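PDB 3P2E: 16S rRNA (adenine(1408)-N(1))-methyltransferase from Escherichia coli, which methylates N1 of adenine 1408 in the 16S rRNA of assembled 30S subunits, using S-adenosylmethionine, and so confers resistance to many aminoglycosides. Local coordinates for residues L104-T109 against F137-S142; I115-D120 against K160-S165. One frame throughout, in Å; residues are numbered along the deposited sequence.

Interaction 1 of 2, residues L104-T109 against F137-S142; sequences LFPWGT and FVTTYS. With SAH (S-adenosyl-L-homocysteine), chain C.
Leu-104 and Val-138 pair as neighbours at the C-terminal ends of two parallel strands, 98-104 and 133-139, in the seven-stranded sheet of a Rossmann-like methyltransferase, at the edge of the cofactor pocket. Just past this bridge Phe-105 N donates to Val-138 O (2.8 Å); the bond is bent, 137° at the hydrogen, and it is the only direct hydrogen bond between the two segments before the first chain turns away. Val-138 straddles the junction with its two methyls. CG1, held anti to the backbone N (chi1 -179°), lies 3.7 Å from Phe-105 CE1, approaching that ring obliquely, while CG2 reaches back to Leu-104 CD2 at 3.8 Å. The Phe-105 and Val-138 side chains run side by side in the same direction. Pro-106 sets its ring obliquely against Thr-139, CG meeting Thr-139 CG2 at 3.8 Å. Beyond that the backbones part, and a water spans the gap by donating to both Pro-106 O and Thr-140 O.

On the other side of 104-109 lies S-adenosyl-L-homocysteine. Its amino N donates to Leu-104 O (2.8 Å), and one carboxylate oxygen, OXT, sits in the plane of the Phe-105 ring at its edge, 3.4 Å from CD2. At the far end the adenine N6 gives a nearly straight bond to Thr-109 OG1 (2.9 Å, 176° at the hydrogen). Phe-105 O accepts from Trp-197 NE1, which ties the turn to a second part of the pocket. A loop leaving the end of a central parallel strand to line the cofactor site, braced by the adjacent strand, is the classic arrangement of class I S-adenosylmethionine-dependent methyltransferases.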
loop_
_atom_site.group_PDB
_atom_site.type_symbol
_atom_site.label_atom_id
_atom_site.label_comp_id
_atom_site.label_asym_id
_atom_site.label_seq_id
_atom_site.Cartn_x
_atom_site.Cartn_y
_atom_site.Cartn_z
ATOM N N LEU A 104 -0.595 -4.866 0.076
ATOM C CA LEU A 104 -0.161 -6.035 -0.683
ATOM C C LEU A 104 0.687 -7.022 0.096
ATOM O O LEU A 104 1.678 -6.640 0.717
ATOM C CB LEU A 104 0.632 -5.576 -1.911
ATOM C CG LEU A 104 0.013 -4.446 -2.729
ATOM C CD1 LEU A 104 1.020 -3.961 -3.757
ATOM C CD2 LEU A 104 -1.266 -4.925 -3.394
ATOM N N PHE A 105 0.286 -8.290 0.049
ATOM C CA PHE A 105 1.010 -9.372 0.716
ATOM C C PHE A 105 1.440 -8.987 2.126
ATOM O O PHE A 105 2.612 -9.141 2.493
ATOM C CB PHE A 105 2.231 -9.745 -0.124
ATOM C CG PHE A 105 1.936 -9.838 -1.595
ATOM C CD1 PHE A 105 1.156 -10.875 -2.098
ATOM C CD2 PHE A 105 2.396 -8.859 -2.467
ATOM C CE1 PHE A 105 0.831 -10.933 -3.460
ATOM C CE2 PHE A 105 2.081 -8.903 -3.828
ATOM C CZ PHE A 105 1.293 -9.947 -4.323
ATOM N N PRO A 106 0.497 -8.485 2.943
ATOM C CA PRO A 106 0.847 -8.095 4.308
ATOM C C PRO A 106 1.286 -9.281 5.160
ATOM O O PRO A 106 0.989 -10.438 4.846
ATOM C CB PRO A 106 -0.441 -7.454 4.821
ATOM C CG PRO A 106 -1.502 -8.264 4.132
ATOM C CD PRO A 106 -0.957 -8.361 2.716
ATOM N N TRP A 107 1.992 -8.976 6.241
ATOM C CA TRP A 107 2.471 -9.994 7.164
ATOM C C TRP A 107 2.426 -9.375 8.553
ATOM O O TRP A 107 2.281 -8.162 8.693
ATOM C CB TRP A 107 3.903 -10.391 6.802
ATOM C CG TRP A 107 4.234 -11.827 7.063
ATOM C CD1 TRP A 107 3.646 -12.923 6.494
ATOM C CD2 TRP A 107 5.268 -12.327 7.917
ATOM N NE1 TRP A 107 4.255 -14.072 6.939
ATOM C CE2 TRP A 107 5.254 -13.735 7.813
ATOM C CE3 TRP A 107 6.210 -11.720 8.761
ATOM C CZ2 TRP A 107 6.146 -14.549 8.520
ATOM C CZ3 TRP A 107 7.098 -12.531 9.464
ATOM C CH2 TRP A 107 7.057 -13.931 9.338
ATOM N N GLY A 108 2.531 -10.198 9.587
ATOM C CA GLY A 108 2.500 -9.646 10.929
ATOM C C GLY A 108 1.158 -9.059 11.321
ATOM O O GLY A 108 0.101 -9.543 10.901
ATOM N N THR A 109 1.189 -8.001 12.124
ATOM C CA THR A 109 -0.050 -7.388 12.585
ATOM C C THR A 109 -0.920 -6.839 11.456
ATOM O O THR A 109 -2.142 -6.911 11.531
ATOM C CB THR A 109 0.221 -6.262 13.621
ATOM O OG1 THR A 109 1.007 -5.223 13.027
ATOM C CG2 THR A 109 0.973 -6.820 14.819
ATOM N N PHE A 137 -6.806 -5.095 -1.410
ATOM C CA PHE A 137 -6.103 -5.851 -0.371
ATOM C C PHE A 137 -5.774 -7.214 -0.973
ATOM O O PHE A 137 -6.680 -7.976 -1.317
ATOM C CB PHE A 137 -6.977 -6.081 0.876
ATOM C CG PHE A 137 -7.478 -4.821 1.541
ATOM C CD1 PHE A 137 -6.797 -3.612 1.416
ATOM C CD2 PHE A 137 -8.630 -4.861 2.326
ATOM C CE1 PHE A 137 -7.256 -2.458 2.061
ATOM C CE2 PHE A 137 -9.098 -3.714 2.976
ATOM C CZ PHE A 137 -8.410 -2.512 2.843
ATOM N N VAL A 138 -4.488 -7.522 -1.111
ATOM C CA VAL A 138 -4.075 -8.809 -1.672
ATOM C C VAL A 138 -3.374 -9.592 -0.568
ATOM O O VAL A 138 -2.318 -9.184 -0.077
ATOM C CB VAL A 138 -3.119 -8.611 -2.869
ATOM C CG1 VAL A 138 -2.716 -9.962 -3.453
ATOM C CG2 VAL A 138 -3.796 -7.752 -3.924
ATOM N N THR A 139 -3.959 -10.721 -0.181
ATOM C CA THR A 139 -3.401 -11.513 0.904
ATOM C C THR A 139 -3.120 -12.974 0.580
ATOM O O THR A 139 -3.617 -13.529 -0.402
ATOM C CB THR A 139 -4.345 -11.497 2.125
ATOM O OG1 THR A 139 -5.624 -12.019 1.739
ATOM C CG2 THR A 139 -4.530 -10.084 2.649
ATOM N N THR A 140 -2.309 -13.585 1.435
ATOM C CA THR A 140 -1.967 -14.993 1.331
ATOM C C THR A 140 -1.449 -15.417 2.701
ATOM O O THR A 140 -0.801 -14.632 3.393
ATOM C CB THR A 140 -0.879 -15.260 0.271
ATOM O OG1 THR A 140 -0.697 -16.676 0.134
ATOM C CG2 THR A 140 0.446 -14.615 0.669
ATOM N N TYR A 141 -1.752 -16.643 3.110
ATOM C CA TYR A 141 -1.286 -17.120 4.405
ATOM C C TYR A 141 -0.491 -18.406 4.242
ATOM O O TYR A 141 0.741 -18.383 4.191
ATOM C CB TYR A 141 -2.468 -17.349 5.350
ATOM C CG TYR A 141 -2.056 -17.547 6.793
ATOM C CD1 TYR A 141 -1.355 -16.556 7.479
ATOM C CD2 TYR A 141 -2.360 -18.727 7.471
ATOM C CE1 TYR A 141 -0.965 -16.734 8.804
ATOM C CE2 TYR A 141 -1.974 -18.916 8.797
ATOM C CZ TYR A 141 -1.277 -17.916 9.456
ATOM O OH TYR A 141 -0.893 -18.097 10.766
ATOM N N SER A 142 -1.196 -19.528 4.147
ATOM C CA SER A 142 -0.545 -20.824 3.990
ATOM C C SER A 142 -0.311 -21.156 2.519
ATOM O O SER A 142 -1.069 -20.727 1.649
ATOM C CB SER A 142 -1.398 -21.919 4.633
ATOM O OG SER A 142 -1.574 -21.677 6.018
HETATM N N SAH C . 3.855 -4.873 0.576
HETATM C CA SAH C . 5.037 -5.521 0.805
HETATM C CB SAH C . 4.938 -6.365 2.078
HETATM C CG SAH C . 6.208 -6.800 2.745
HETATM S SD SAH C . 6.069 -7.766 4.213
HETATM C C SAH C . 5.451 -6.323 -0.504
HETATM O O SAH C . 6.607 -6.382 -0.489
HETATM O OXT SAH C . 4.723 -6.757 -1.279
HETATM C "C5'" SAH C . 4.882 -7.058 5.363
HETATM C "C4'" SAH C . 5.260 -5.521 5.585
HETATM O "O4'" SAH C . 4.161 -5.059 6.382
HETATM C "C3'" SAH C . 6.537 -5.272 6.361
HETATM O "O3'" SAH C . 7.441 -4.405 5.606
HETATM C "C2'" SAH C . 6.050 -4.684 7.736
HETATM O "O2'" SAH C . 6.905 -3.745 8.349
HETATM C "C1'" SAH C . 4.672 -4.099 7.360
HETATM N N9 SAH C . 3.703 -4.004 8.523
HETATM C C8 SAH C . 3.405 -5.008 9.455
HETATM N N7 SAH C . 2.562 -4.604 10.388
HETATM C C5 SAH C . 2.318 -3.243 10.002
HETATM C C6 SAH C . 1.461 -2.306 10.676
HETATM N N6 SAH C . 0.769 -2.631 11.793
HETATM N N1 SAH C . 1.412 -1.057 10.081
HETATM C C2 SAH C . 2.131 -0.731 8.924
HETATM N N3 SAH C . 2.958 -1.647 8.281
HETATM C C4 SAH C . 2.987 -2.875 8.895
HETATM O O HOH W 1 -0.246 -11.806 2.769
#

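Interaction 2 of 2, residues I115-D120 against K160-S165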
loop_
_atom_site.group_PDB
_atom_site.type_symbol
_atom_site.label_atom_id
_atom_site.label_comp_id
_atom_site.label_asym_id
_atom_site.label_seq_id
_atom_site.Cartn_x
_atom_site.Cartn_y
_atom_site.Cartn_z
ATOM N N ILE A 115 -7.371 -9.452 7.661
ATOM C CA ILE A 115 -8.106 -10.718 7.680
ATOM C C ILE A 115 -9.155 -10.938 8.768
ATOM O O ILE A 115 -10.183 -11.575 8.512
ATOM C CB ILE A 115 -7.127 -11.918 7.729
ATOM C CG1 ILE A 115 -6.108 -11.806 6.593
ATOM C CG2 ILE A 115 -7.894 -13.228 7.606
ATOM C CD1 ILE A 115 -6.719 -11.656 5.238
ATOM N N LYS A 116 -8.910 -10.426 9.971
ATOM C CA LYS A 116 -9.845 -10.628 11.080
ATOM C C LYS A 116 -11.293 -10.241 10.766
ATOM O O LYS A 116 -12.196 -11.074 10.861
ATOM C CB LYS A 116 -9.353 -9.891 12.332
ATOM C CG LYS A 116 -10.113 -10.258 13.599
ATOM C CD LYS A 116 -9.427 -9.710 14.844
ATOM C CE LYS A 116 -9.468 -8.190 14.898
ATOM N NZ LYS A 116 -10.852 -7.673 15.094
ATOM N N PRO A 117 -11.546 -8.971 10.419
ATOM C CA PRO A 117 -10.614 -7.845 10.295
ATOM C C PRO A 117 -10.708 -6.987 11.552
ATOM O O PRO A 117 -11.597 -7.187 12.379
ATOM C CB PRO A 117 -11.146 -7.108 9.081
ATOM C CG PRO A 117 -12.631 -7.205 9.313
ATOM C CD PRO A 117 -12.822 -8.653 9.747
ATOM N N ASN A 118 -9.792 -6.035 11.691
ATOM C CA ASN A 118 -9.796 -5.126 12.831
ATOM C C ASN A 118 -10.526 -3.889 12.311
ATOM O O ASN A 118 -9.964 -3.111 11.538
ATOM C CB ASN A 118 -8.359 -4.771 13.222
ATOM C CG ASN A 118 -8.279 -3.964 14.502
ATOM O OD1 ASN A 118 -8.952 -2.946 14.657
ATOM N ND2 ASN A 118 -7.439 -4.412 15.428
ATOM N N ARG A 119 -11.778 -3.711 12.726
ATOM C CA ARG A 119 -12.571 -2.584 12.247
ATOM C C ARG A 119 -12.006 -1.203 12.552
ATOM O O ARG A 119 -11.994 -0.332 11.682
ATOM C CB ARG A 119 -14.007 -2.681 12.773
ATOM C CG ARG A 119 -14.786 -3.862 12.206
ATOM C CD ARG A 119 -16.269 -3.751 12.524
ATOM N NE ARG A 119 -16.526 -3.727 13.961
ATOM C CZ ARG A 119 -16.353 -4.766 14.770
ATOM N NH1 ARG A 119 -15.920 -5.922 14.287
ATOM N NH2 ARG A 119 -16.610 -4.647 16.066
ATOM N N ASP A 120 -11.530 -0.997 13.775
ATOM C CA ASP A 120 -10.986 0.302 14.149
ATOM C C ASP A 120 -9.774 0.668 13.299
ATOM O O ASP A 120 -9.686 1.784 12.785
ATOM C CB ASP A 120 -10.614 0.319 15.633
ATOM C CG ASP A 120 -10.073 1.663 16.085
ATOM O OD1 ASP A 120 -10.758 2.691 15.880
ATOM O OD2 ASP A 120 -8.962 1.698 16.653
ATOM N N LYS A 160 -11.586 -17.963 -0.747
ATOM C CA LYS A 160 -12.408 -16.996 -1.455
ATOM C C LYS A 160 -13.768 -16.895 -0.768
ATOM O O LYS A 160 -14.370 -15.820 -0.710
ATOM C CB LYS A 160 -12.590 -17.412 -2.918
ATOM C CG LYS A 160 -13.330 -16.379 -3.749
ATOM C CD LYS A 160 -13.482 -16.806 -5.201
ATOM C CE LYS A 160 -14.225 -15.744 -5.998
ATOM N NZ LYS A 160 -14.397 -16.125 -7.429
ATOM N N ALA A 161 -14.238 -18.019 -0.236
ATOM C CA ALA A 161 -15.527 -18.068 0.447
ATOM C C ALA A 161 -15.539 -17.150 1.662
ATOM O O ALA A 161 -16.521 -16.452 1.915
ATOM C CB ALA A 161 -15.840 -19.498 0.869
ATOM N N TYR A 162 -14.451 -17.159 2.422
ATOM C CA TYR A 162 -14.361 -16.311 3.601
ATOM C C TYR A 162 -14.515 -14.842 3.218
ATOM O O TYR A 162 -15.337 -14.119 3.788
ATOM C CB TYR A 162 -13.018 -16.508 4.305
ATOM C CG TYR A 162 -12.832 -15.569 5.475
ATOM C CD1 TYR A 162 -13.657 -15.653 6.595
ATOM C CD2 TYR A 162 -11.852 -14.576 5.449
ATOM C CE1 TYR A 162 -13.513 -14.771 7.663
ATOM C CE2 TYR A 162 -11.699 -13.688 6.514
ATOM C CZ TYR A 162 -12.533 -13.793 7.615
ATOM O OH TYR A 162 -12.388 -12.928 8.673
ATOM N N PHE A 163 -13.719 -14.403 2.249
ATOM C CA PHE A 163 -13.764 -13.019 1.804
ATOM C C PHE A 163 -15.077 -12.652 1.117
ATOM O O PHE A 163 -15.415 -11.474 1.007
ATOM C CB PHE A 163 -12.570 -12.728 0.885
ATOM C CG PHE A 163 -11.244 -12.778 1.598
ATOM C CD1 PHE A 163 -10.989 -11.924 2.670
ATOM C CD2 PHE A 163 -10.262 -13.685 1.215
ATOM C CE1 PHE A 163 -9.774 -11.976 3.350
ATOM C CE2 PHE A 163 -9.046 -13.744 1.888
ATOM C CZ PHE A 163 -8.800 -12.889 2.958
ATOM N N LEU A 164 -15.820 -13.663 0.672
ATOM C CA LEU A 164 -17.107 -13.443 0.015
ATOM C C LEU A 164 -18.271 -13.514 1.001
ATOM O O LEU A 164 -19.409 -13.210 0.646
ATOM C CB LEU A 164 -17.332 -14.487 -1.084
ATOM C CG LEU A 164 -16.584 -14.324 -2.410
ATOM C CD1 LEU A 164 -16.788 -15.562 -3.261
ATOM C CD2 LEU A 164 -17.089 -13.086 -3.136
ATOM N N SER A 165 -17.991 -13.914 2.238
ATOM C CA SER A 165 -19.041 -14.037 3.245
ATOM C C SER A 165 -19.684 -12.702 3.599
ATOM O O SER A 165 -19.045 -11.649 3.535
ATOM C CB SER A 165 -18.491 -14.702 4.517
ATOM O OG SER A 165 -17.540 -13.882 5.178
#
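The backbones of Ile-115 and Phe-163 come no nearer than 8.5 Å between CA atoms, so the two main chains do not touch, and side chains of the short helix 160-164 reach across to the Ile-115 side chain and carbonyl at the end of helix 108-115. Tyr-162 makes the polar link: its CG stands anti to the backbone N (chi1 176°), which sends the ring out from the helix until OH donates to Ile-115 O at 2.6 Å. The C=O...O angle of 164° puts the hydroxyl nearly in line with the carbonyl, and the acceptor lies at the edge of the ring, in its plane. The two branches of Ile-115 go to different rings. CG2 packs on Tyr-162 CE2 at 4.0 Å; CD1 meets the edge of the Phe-163 ring in its plane, closely, 3.3 Å from CZ. Tyr-162 CD2 in turn lies over one face of Phe-163, towards its rim.

After Lys-116 the peptide to Pro-117 is cis, and the chain bends into helix 119-126, with Pro-117 packed on helix 166-175. On the partner side Ser-165, the N-cap of that helix, donates from OG to Tyr-162 O (2.6 Å). Chemically, then, one directional bond to a carbonyl at a helix end orients the phenol hydroxyl, while Ile-115 CG2 lies alongside the ring and Tyr-168 also packs against it.

The centres of interactions 1 and 2 lie 12 Å apart on the same side of the protein's centre, and their segments alternate along the chain: 104-109, 115-120, 137-142, 160-165. Helix 108-115 joins the first two, starting at the cofactor turn and ending at Ile-115; strand 133-139 ends within the third, and helix 160-164 follows it after residues that are partly unmodelled. The contacts meet at Thr-139, whose OG1 packs 3.5 Å from Phe-163 CZ and 3.7 Å from Ile-115 CD1. One strand end therefore backs both the ligand-lining loop 104-109 and the pair Ile-115 and Phe-163. The Ile-115 side chain itself is about 12 Å from S-adenosylhomocysteine.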